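PDB 5CPG: (R)-specific enoyl-CoA hydratase from Pseudomonas aeruginosa, which probably catalyses the reversible, stereospecific hydration of trans-2-enoyl-CoA to (R)-3-hydroxyacyl-CoA. Local coordinates for residues T118-F121 against Q127-D130. Sequence-based numbering, arbitrary orientation.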
loop_
_atom_site.group_PDB
_atom_site.type_symbol
_atom_site.label_atom_id
_atom_site.label_comp_id
_atom_site.label_asym_id
_atom_site.label_seq_id
_atom_site.Cartn_x
_atom_site.Cartn_y
_atom_site.Cartn_z
ATOM N N THR A 118 -2.696 -0.936 -14.013
ATOM C CA THR A 118 -2.655 0.084 -12.957
ATOM C C THR A 118 -1.337 0.830 -13.075
ATOM O O THR A 118 -0.312 0.362 -12.616
ATOM C CB THR A 118 -2.817 -0.538 -11.538
ATOM O OG1 THR A 118 -1.751 -1.468 -11.315
ATOM C CG2 THR A 118 -4.139 -1.297 -11.424
ATOM N N ARG A 119 -1.339 1.978 -13.760
ATOM C CA ARG A 119 -0.113 2.716 -14.024
ATOM C C ARG A 119 -0.140 4.016 -13.239
ATOM O O ARG A 119 -1.229 4.563 -13.023
ATOM C CB ARG A 119 0.027 3.033 -15.527
ATOM C CG ARG A 119 -0.177 1.784 -16.426
ATOM C CD ARG A 119 -0.493 2.175 -17.877
ATOM N NE ARG A 119 -0.842 0.976 -18.679
ATOM C CZ ARG A 119 -1.953 0.828 -19.400
ATOM N NH1 ARG A 119 -2.853 1.801 -19.498
ATOM N NH2 ARG A 119 -2.144 -0.297 -20.079
ATOM N N VAL A 120 1.028 4.501 -12.852
ATOM C CA VAL A 120 1.088 5.780 -12.124
ATOM C C VAL A 120 2.137 6.646 -12.795
ATOM O O VAL A 120 3.258 6.204 -13.058
ATOM C CB VAL A 120 1.469 5.628 -10.625
ATOM C CG1 VAL A 120 1.360 7.007 -9.925
ATOM C CG2 VAL A 120 0.565 4.623 -9.948
ATOM N N PHE A 121 1.753 7.898 -13.048
ATOM C CA PHE A 121 2.635 8.875 -13.686
ATOM C C PHE A 121 2.792 10.093 -12.823
ATOM O O PHE A 121 1.868 10.459 -12.111
ATOM C CB PHE A 121 2.070 9.320 -15.040
ATOM C CG PHE A 121 1.887 8.197 -16.010
ATOM C CD1 PHE A 121 0.696 7.517 -16.031
ATOM C CD2 PHE A 121 2.920 7.801 -16.847
ATOM C CE1 PHE A 121 0.483 6.437 -16.908
ATOM C CE2 PHE A 121 2.723 6.703 -17.757
ATOM C CZ PHE A 121 1.507 6.041 -17.771
ATOM N N GLN A 127 6.521 7.576 -16.080
ATOM C CA GLN A 127 5.837 6.528 -15.295
ATOM C C GLN A 127 6.626 6.183 -14.014
ATOM O O GLN A 127 7.819 5.907 -14.049
ATOM C CB GLN A 127 5.616 5.285 -16.177
ATOM C CG GLN A 127 4.782 4.196 -15.501
ATOM C CD GLN A 127 4.297 3.155 -16.496
ATOM O OE1 GLN A 127 4.704 3.165 -17.641
ATOM N NE2 GLN A 127 3.409 2.272 -16.062
ATOM N N VAL A 128 5.961 6.205 -12.861
ATOM C CA VAL A 128 6.640 5.881 -11.612
ATOM C C VAL A 128 6.317 4.465 -11.121
ATOM O O VAL A 128 7.106 3.860 -10.426
ATOM C CB VAL A 128 6.319 6.907 -10.531
ATOM C CG1 VAL A 128 6.798 8.281 -10.976
ATOM C CG2 VAL A 128 4.857 6.950 -10.224
ATOM N N VAL A 129 5.190 3.939 -11.552
ATOM C CA VAL A 129 4.782 2.569 -11.200
ATOM C C VAL A 129 4.072 1.936 -12.374
ATOM O O VAL A 129 3.266 2.566 -13.050
ATOM C CB VAL A 129 3.833 2.543 -9.930
ATOM C CG1 VAL A 129 3.189 1.174 -9.732
ATOM C CG2 VAL A 129 4.591 2.911 -8.733
ATOM N N ASP A 130 4.369 0.657 -12.604
ATOM C CA ASP A 130 3.623 -0.124 -13.561
ATOM C C ASP A 130 3.073 -1.334 -12.832
ATOM O O ASP A 130 3.652 -1.797 -11.848
ATOM C CB ASP A 130 4.524 -0.563 -14.725
ATOM C CG ASP A 130 3.743 -1.096 -15.885
ATOM O OD1 ASP A 130 2.591 -0.653 -16.088
ATOM O OD2 ASP A 130 4.267 -2.001 -16.575
HETATM O O HOH W 1 0.659 -1.788 -17.813
#
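The F121 ring and the Q127 side chain cross at a slant, with ring and amide planes 35° apart. Ring atoms CD2 and CE2 do the touching: CD2 lies 3.5 Å from Q127 CA, and CE2 lies 3.6 Å from Q127 CB. The Q127 chain is extended, with CG anti to the backbone N (chi1 -174°), and it runs forward along its own strand, toward D130. Its NE2 lies against the aliphatic base of the R119 side chain, 3.5 Å from R119 CB. The guanidinium stands almost perpendicular to this amide, at 85°. NE2 of Q127 donates to V129 O at 3.0 Å, with the oxygen close to the amide plane of Q127 and NE2 above the carbonyl plane of V129. V120 N reaches the same oxygen from the opposite face, so two N-H groups grip it. A weak bond from NE2 to D130 OD1 also helps to hold the amide. This is the hairpin of strands 113-121 and 127-136 in the hotdog-fold sheet, and it carries a classic beta bulge. The bulge sets two residues, V128 and V129, opposite the single residue V120. V120 O accepts from V128 N at 2.7 Å and, weakly, from V129 N at 3.3 Å. The side chains of V120 and V129 lie alongside each other on the sheet face covered by helix 62-73. V128 CG2 comes across to V120 CG1 at 3.5 Å. On the F121 and Q127 face, a water donates to D130 OD1 and accepts from R119 NE, linking two charges too far apart for a salt bridge. R119 instead pairs with E104 and E102, and D130 with R88.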